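Local coordinates for sugar ABC transporter substrate-binding protein (Treponema pallidum subsp. pallidum, PDB 5U2P) that probably captures a sugar or a related small ligand in the periplasm and hands it to an ABC transporter for uptake, at residues 201-204 with 205-209. Residues are numbered along the deposited sequence; the frame is centred on the assembly and turned at random.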
loop_
_atom_site.group_PDB
_atom_site.type_symbol
_atom_site.label_atom_id
_atom_site.label_comp_id
_atom_site.label_asym_id
_atom_site.label_seq_id
_atom_site.Cartn_x
_atom_site.Cartn_y
_atom_site.Cartn_z
ATOM N N LEU A 201 -9.410 12.366 -4.305
ATOM C CA LEU A 201 -9.293 12.214 -5.764
ATOM C C LEU A 201 -9.811 10.879 -6.302
ATOM O O LEU A 201 -10.200 10.789 -7.466
ATOM C CB LEU A 201 -7.839 12.385 -6.207
ATOM C CG LEU A 201 -7.240 13.787 -6.048
ATOM C CD1 LEU A 201 -5.769 13.766 -6.424
ATOM C CD2 LEU A 201 -7.995 14.835 -6.867
ATOM N N GLY A 202 -9.811 9.845 -5.476
ATOM C CA GLY A 202 -10.195 8.521 -5.937
ATOM C C GLY A 202 -9.137 7.818 -6.777
ATOM O O GLY A 202 -8.069 8.365 -7.048
ATOM N N GLU A 203 -9.447 6.601 -7.213
ATOM C CA GLU A 203 -8.459 5.762 -7.882
ATOM C C GLU A 203 -7.926 6.355 -9.180
ATOM O O GLU A 203 -6.711 6.353 -9.402
ATOM C CB GLU A 203 -9.026 4.371 -8.170
ATOM C CG GLU A 203 -7.973 3.448 -8.816
ATOM C CD GLU A 203 -8.084 2.004 -8.372
ATOM O OE1 GLU A 203 -8.961 1.298 -8.900
ATOM O OE2 GLU A 203 -7.290 1.571 -7.506
ATOM N N GLN A 204 -8.820 6.819 -10.053
ATOM C CA GLN A 204 -8.389 7.459 -11.302
ATOM C C GLN A 204 -7.687 8.790 -11.059
ATOM O O GLN A 204 -6.614 9.054 -11.610
ATOM C CB GLN A 204 -9.578 7.691 -12.242
ATOM C CG GLN A 204 -9.994 6.462 -13.008
ATOM C CD GLN A 204 -10.434 5.354 -12.081
ATOM O OE1 GLN A 204 -11.413 5.507 -11.347
ATOM N NE2 GLN A 204 -9.707 4.234 -12.092
ATOM N N GLY A 205 -8.311 9.639 -10.250
ATOM C CA GLY A 205 -7.764 10.949 -9.939
ATOM C C GLY A 205 -6.377 10.887 -9.330
ATOM O O GLY A 205 -5.497 11.683 -9.666
ATOM N N ALA A 206 -6.174 9.939 -8.423
ATOM C CA ALA A 206 -4.875 9.768 -7.787
ATOM C C ALA A 206 -3.834 9.322 -8.822
ATOM O O ALA A 206 -2.721 9.854 -8.875
ATOM C CB ALA A 206 -4.971 8.775 -6.660
ATOM N N ARG A 207 -4.186 8.344 -9.651
ATOM C CA ARG A 207 -3.306 7.955 -10.741
ATOM C C ARG A 207 -2.941 9.117 -11.658
ATOM O O ARG A 207 -1.778 9.278 -12.044
ATOM C CB ARG A 207 -3.952 6.857 -11.572
ATOM C CG ARG A 207 -3.917 5.531 -10.885
ATOM C CD ARG A 207 -4.591 4.444 -11.692
ATOM N NE ARG A 207 -4.456 3.148 -11.022
ATOM C CZ ARG A 207 -5.232 2.098 -11.271
ATOM N NH1 ARG A 207 -6.198 2.198 -12.177
ATOM N NH2 ARG A 207 -5.043 0.954 -10.614
ATOM N N ASP A 208 -3.939 9.908 -12.047
ATOM C CA ASP A 208 -3.683 11.052 -12.908
ATOM C C ASP A 208 -2.756 12.069 -12.254
ATOM O O ASP A 208 -1.926 12.680 -12.926
ATOM C CB ASP A 208 -4.987 11.749 -13.301
ATOM C CG ASP A 208 -5.810 10.937 -14.279
ATOM O OD1 ASP A 208 -5.322 9.877 -14.722
ATOM O OD2 ASP A 208 -6.936 11.369 -14.607
ATOM N N LEU A 209 -2.917 12.272 -10.952
ATOM C CA LEU A 209 -2.070 13.217 -10.237
ATOM C C LEU A 209 -0.608 12.777 -10.314
ATOM O O LEU A 209 0.272 13.598 -10.555
ATOM C CB LEU A 209 -2.515 13.353 -8.779
ATOM C CG LEU A 209 -1.774 14.412 -7.963
ATOM C CD1 LEU A 209 -2.103 15.822 -8.454
ATOM C CD2 LEU A 209 -2.081 14.280 -6.475
HETATM O O HOH W 1 -11.038 9.029 -9.281
HETATM O O HOH W 2 -8.510 0.266 -12.012
HETATM O O HOH W 3 -7.160 4.400 -13.989
#
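A206 N, R207 N and D208 N bond back to the carbonyls of G202, E203 and Q204, restarting the regular i-to-i+4 ladder of helix 191-214 just after a kink where the amides of E203 and Q204 have no partner in the turn before. G202, with its positive phi of 76°, sits at this break. A water takes the place of the missing L201-G205 bond, donating to L201 O (2.7 Å) and accepting from G205 N (3.0 Å). L201 CD1 meets CD2 of the buried L209 at 3.7 Å, the two leucines crossing at about a right angle; L209 also packs on I197 and I218. E203 and R207 run alongside each other. With CG of E203 anti to its own N (chi1 -177°), that methylene lies over the centre of the R207 guanidinium, and the carboxylate beyond it stacks over the same face, the planes only 2° apart. E203 OE2 is 3.9 Å from R207 NH2, a long salt bridge in which no N-H points at the oxygen. R207 NH1 instead reaches two waters, one shared with Q204 NE2 and one weakly with E203 OE1. Charge attraction across stacked planes therefore probably holds the pair, while NH2, bonding T122 OG1, ties the kinked helix to another part of the chain.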